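Local coordinates for protein inositol-1,4,5-trisphosphate 5-phosphatase 1 (Schizosaccharomyces pombe, PDB 1I9Z) that removes the 5-phosphate from soluble and lipid inositol phosphates, using a magnesium-dependent catalytic domain of the DNase I-like fold, at residues E156-C161 and A315-V320; H199-W204 and G289-H294. All coordinates share one frame; numbering follows the deposited sequence.

Interaction 1 joins the two sheets of the DNase I-like sandwich directly; interaction 2 packs strand 201-205 against the connection that crosses to the facing sheet. Neither contains a residue of the inositol bisphosphate pocket. They use different strands of the same two sheets: 158-166 beside 201-205, 309-320 beside 292-298. Their centres lie about 16 and about 8 Å from that of the chain, yet each mixes buried residues (Thr-158 and Ile-317; Tyr-201, Val-203 and Leu-291) with exposed ones (Lys-319; Asp-200 and Glu-290). Interaction 1 relies on direct hydrogen bonds and a water-bridged charged pair, interaction 2 on aromatic-aliphatic packing with bridging waters. They touch through Asp-200 and Gly-159 and through the tyrosine of interaction 2.

Interaction 1 (E156-C161 and A315-V320); sequences EDTGLC and ANIVKV
Glu-156 and Lys-319 lean on each other at a slant, the carboxylate resting on lysine methylenes with Glu-156 OE1 3.4 Å from Lys-319 CG. The glutamate bends at its second torsion (chi2 -60°) and the lysine runs extended alongside; Glu-156 OE2 and Lys-319 NZ stay 4.4 Å apart, too far for a salt bridge. Water W1 spans them, donating to OE2 and accepting from NZ; OE2 is also bonded by Ser-126 OG. Nearer the glutamate backbone, Glu-156 CG touches Ile-317 CG2 at 3.9 Å, the two side chains crossing at about a right angle. Residues 156-157 form the turn between strands 147-155 and 158-166 of one sheet of the DNase I-like sandwich, and meet the end of strand 309-320 from the facing sheet. Asp-157 N donates to Val-318 O at 2.9 Å. A second bond runs the other way, from the backbone Val-320 N to the side-chain Asp-157 OD1 (3.0 Å), almost straight but 47° above the carboxylate plane; OD2 forms a salt bridge with Arg-322. Thr-158 holds OG1 opposite its carbonyl carbon (chi1 -66°), from where OG1 accepts Val-318 N at 3.0 Å, while its CG2 methyl packs against Ile-317 CD1.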
# COMPACT_ATOMS: atom_id res chain seq x y z
N GLU A 156 6.94 15.82 -4.59
CA GLU A 156 7.71 16.98 -4.13
C GLU A 156 8.88 16.36 -3.34
O GLU A 156 9.56 15.48 -3.87
CB GLU A 156 6.85 17.93 -3.28
CG GLU A 156 5.75 18.64 -4.07
CD GLU A 156 6.22 19.54 -5.25
OE1 GLU A 156 7.40 19.84 -5.44
OE2 GLU A 156 5.33 19.93 -6.03
N ASP A 157 9.13 16.76 -2.09
CA ASP A 157 10.25 16.19 -1.38
C ASP A 157 9.87 15.09 -0.38
O ASP A 157 10.60 14.82 0.58
CB ASP A 157 11.04 17.27 -0.65
CG ASP A 157 11.66 18.29 -1.62
OD1 ASP A 157 11.01 19.28 -1.96
OD2 ASP A 157 12.79 18.07 -2.05
N THR A 158 8.73 14.45 -0.60
CA THR A 158 8.30 13.40 0.31
C THR A 158 8.38 12.07 -0.46
O THR A 158 7.86 12.02 -1.57
CB THR A 158 6.84 13.67 0.74
OG1 THR A 158 6.80 14.89 1.53
CG2 THR A 158 6.31 12.49 1.58
N GLY A 159 8.97 11.02 0.13
CA GLY A 159 9.12 9.73 -0.56
C GLY A 159 8.04 8.70 -0.23
O GLY A 159 7.75 8.51 0.96
N LEU A 160 7.41 8.11 -1.26
CA LEU A 160 6.38 7.10 -1.01
C LEU A 160 6.72 5.78 -1.67
O LEU A 160 7.26 5.76 -2.77
CB LEU A 160 5.02 7.60 -1.53
CG LEU A 160 4.49 8.90 -0.88
CD1 LEU A 160 4.91 10.11 -1.78
CD2 LEU A 160 2.96 8.78 -0.75
N CYS A 161 6.43 4.66 -0.99
CA CYS A 161 6.70 3.39 -1.59
C CYS A 161 5.49 2.51 -1.43
O CYS A 161 4.97 2.36 -0.31
CB CYS A 161 7.93 2.73 -0.98
SG CYS A 161 8.31 1.07 -1.62
N ALA A 315 -1.94 12.09 2.93
CA ALA A 315 -0.50 12.04 3.09
C ALA A 315 0.02 13.47 3.01
O ALA A 315 -0.22 14.16 2.01
CB ALA A 315 0.13 11.20 1.96
N ASN A 316 0.65 13.91 4.10
CA ASN A 316 1.20 15.24 4.15
C ASN A 316 2.49 15.23 3.37
O ASN A 316 3.39 14.43 3.63
CB ASN A 316 1.48 15.66 5.60
CG ASN A 316 1.94 17.12 5.67
OD1 ASN A 316 3.13 17.41 5.81
ND2 ASN A 316 0.99 18.04 5.52
N ILE A 317 2.56 16.15 2.42
CA ILE A 317 3.67 16.34 1.49
C ILE A 317 4.40 17.64 1.79
O ILE A 317 3.78 18.61 2.19
CB ILE A 317 3.07 16.39 -0.00
CG1 ILE A 317 3.27 15.02 -0.64
CG2 ILE A 317 3.69 17.52 -0.92
CD1 ILE A 317 2.97 13.93 0.26
N VAL A 318 5.71 17.65 1.59
CA VAL A 318 6.48 18.88 1.81
C VAL A 318 7.27 19.25 0.58
O VAL A 318 7.90 18.41 -0.03
CB VAL A 318 7.48 18.73 2.97
CG1 VAL A 318 8.17 20.08 3.27
CG2 VAL A 318 6.74 18.19 4.20
N LYS A 319 7.23 20.53 0.22
CA LYS A 319 8.01 20.99 -0.90
C LYS A 319 9.00 22.01 -0.30
O LYS A 319 8.59 23.05 0.25
CB LYS A 319 7.11 21.66 -1.94
CG LYS A 319 7.91 22.25 -3.09
CD LYS A 319 6.97 22.97 -4.05
CE LYS A 319 7.69 23.64 -5.23
NZ LYS A 319 6.66 24.15 -6.20
N VAL A 320 10.28 21.68 -0.39
CA VAL A 320 11.36 22.49 0.17
C VAL A 320 12.07 23.33 -0.89
O VAL A 320 12.47 22.80 -1.90
CB VAL A 320 12.43 21.60 0.82
CG1 VAL A 320 13.52 22.46 1.47
CG2 VAL A 320 11.78 20.67 1.88
O HOH W 1 5.48 22.00 -7.62

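Interaction 2 (H199-W204 and G289-H294); sequences HDYVVW and GELVPH
Leu-291 sets its CD2 methyl over one face of the Tyr-201 ring, a CH-pi contact with CD2 3.7 Å from the ring centroid and 16° off the normal. The other leucine methyl, CD1, turns to Val-203 CG2 at 3.6 Å, so the leucine fork spans two side chains of strand 201-205. Asp-200 CB lies on the ring's opposite face. Gly-289 C and Glu-290 N come at the edge, and Tyr-201 CE2 approaches Glu-290 C obliquely at 3.4 Å. Tyr-201 CG stands opposite its carbonyl carbon (chi1 -52°), which swings the ring in beside the 289-291 backbone. That backbone makes an inverse gamma turn centred on Glu-290, closed by a weak Leu-291 N to Gly-289 O bond. Gly-289, with no side chain, lies close against Asp-200 O, its CA making a C-H...O contact at 3.4 Å. The turn leads from strand 283-288, whose Arg-288 pairs with Val-202, to the facing-sheet strand 292-298. Farther out, Tyr-201 OH bonds Asn-316 O of strand 309-320, fixing the ring's far end, and Ala-315 packs against both Tyr-201 and Leu-291. A leucine in place of Tyr-201 would probably leave Asn-316 O without its hydroxyl partner and deprive Leu-291 CD2 of a flat face. No direct hydrogen bond joins the segments: water W2 donates to Asp-200 O (2.7 Å) and accepts from Glu-290 N (2.9 Å), while W3 donates to Glu-290 O and, weakly, to Tyr-201 OH. Direct contact is thus apolar or C-H, water links polar backbone atoms, and the buried tyrosine's hydroxyl takes its main partner from a third strand.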
# COMPACT_ATOMS: atom_id res chain seq x y z
N HIS A 199 11.78 5.50 2.89
CA HIS A 199 10.68 6.36 2.48
C HIS A 199 9.92 6.92 3.67
O HIS A 199 9.82 6.25 4.71
CB HIS A 199 9.67 5.54 1.65
CG HIS A 199 10.25 5.02 0.37
ND1 HIS A 199 10.92 3.83 0.28
CD2 HIS A 199 10.39 5.63 -0.83
CE1 HIS A 199 11.48 3.73 -0.93
NE2 HIS A 199 11.18 4.82 -1.61
N ASP A 200 9.33 8.10 3.50
CA ASP A 200 8.46 8.69 4.54
C ASP A 200 7.20 7.84 4.76
O ASP A 200 6.77 7.64 5.91
CB ASP A 200 8.05 10.09 4.12
CG ASP A 200 9.27 10.97 3.95
OD1 ASP A 200 9.94 11.22 4.99
OD2 ASP A 200 9.63 11.31 2.81
N TYR A 201 6.61 7.35 3.66
CA TYR A 201 5.40 6.54 3.75
C TYR A 201 5.55 5.24 2.94
O TYR A 201 6.02 5.28 1.79
CB TYR A 201 4.20 7.33 3.18
CG TYR A 201 4.02 8.71 3.77
CD1 TYR A 201 3.88 9.81 2.95
CD2 TYR A 201 3.93 8.88 5.17
CE1 TYR A 201 3.64 11.08 3.45
CE2 TYR A 201 3.69 10.13 5.70
CZ TYR A 201 3.55 11.24 4.85
OH TYR A 201 3.35 12.49 5.36
N VAL A 202 5.14 4.10 3.52
CA VAL A 202 5.20 2.84 2.80
C VAL A 202 3.83 2.16 3.00
O VAL A 202 3.34 2.09 4.15
CB VAL A 202 6.26 1.87 3.41
CG1 VAL A 202 6.24 0.55 2.62
CG2 VAL A 202 7.67 2.50 3.40
N VAL A 203 3.21 1.64 1.94
CA VAL A 203 1.92 0.93 2.10
C VAL A 203 2.19 -0.39 1.46
O VAL A 203 2.66 -0.45 0.30
CB VAL A 203 0.71 1.62 1.39
CG1 VAL A 203 -0.55 0.73 1.54
CG2 VAL A 203 0.44 2.98 2.02
N TRP A 204 2.01 -1.47 2.24
CA TRP A 204 2.31 -2.82 1.72
C TRP A 204 1.00 -3.59 1.89
O TRP A 204 0.46 -3.65 3.00
CB TRP A 204 3.42 -3.45 2.54
CG TRP A 204 3.97 -4.74 2.06
CD1 TRP A 204 3.37 -5.67 1.25
CD2 TRP A 204 5.25 -5.27 2.42
NE1 TRP A 204 4.21 -6.73 1.08
CE2 TRP A 204 5.36 -6.51 1.80
CE3 TRP A 204 6.29 -4.81 3.23
CZ2 TRP A 204 6.52 -7.33 1.94
CZ3 TRP A 204 7.45 -5.63 3.36
CH2 TRP A 204 7.54 -6.86 2.73
N GLY A 289 4.78 4.68 8.63
CA GLY A 289 5.06 6.10 8.46
C GLY A 289 3.83 6.89 8.84
O GLY A 289 2.72 6.30 9.07
N GLU A 290 3.97 8.22 8.86
CA GLU A 290 2.89 9.10 9.30
C GLU A 290 1.72 9.43 8.40
O GLU A 290 1.29 10.57 8.35
CB GLU A 290 3.47 10.42 9.88
CG GLU A 290 4.51 10.24 11.00
CD GLU A 290 4.12 9.20 12.07
OE1 GLU A 290 2.98 9.23 12.62
OE2 GLU A 290 4.99 8.33 12.40
N LEU A 291 1.16 8.42 7.74
CA LEU A 291 -0.02 8.63 6.92
C LEU A 291 -1.18 8.82 7.88
O LEU A 291 -1.12 8.35 9.00
CB LEU A 291 -0.32 7.37 6.07
CG LEU A 291 0.63 7.17 4.90
CD1 LEU A 291 0.32 5.83 4.17
CD2 LEU A 291 0.43 8.39 3.96
N VAL A 292 -2.23 9.50 7.44
CA VAL A 292 -3.44 9.62 8.28
C VAL A 292 -4.46 8.68 7.62
O VAL A 292 -4.94 8.95 6.53
CB VAL A 292 -3.99 11.06 8.29
CG1 VAL A 292 -5.33 11.10 9.08
CG2 VAL A 292 -2.93 12.00 8.92
N PRO A 293 -4.78 7.55 8.27
CA PRO A 293 -5.74 6.58 7.72
C PRO A 293 -7.17 6.96 7.93
O PRO A 293 -7.56 7.52 8.98
CB PRO A 293 -5.37 5.29 8.45
CG PRO A 293 -4.99 5.84 9.84
CD PRO A 293 -4.12 7.01 9.49
N HIS A 294 -7.99 6.68 6.92
CA HIS A 294 -9.37 6.98 7.05
C HIS A 294 -10.23 5.73 7.00
O HIS A 294 -10.65 5.23 8.05
CB HIS A 294 -9.79 8.03 6.01
CG HIS A 294 -9.34 9.41 6.39
ND1 HIS A 294 -8.10 9.92 6.04
CD2 HIS A 294 -9.93 10.35 7.16
CE1 HIS A 294 -7.95 11.12 6.58
NE2 HIS A 294 -9.05 11.41 7.27
O HOH W 2 6.66 9.13 8.17
O HOH W 3 0.15 12.42 6.46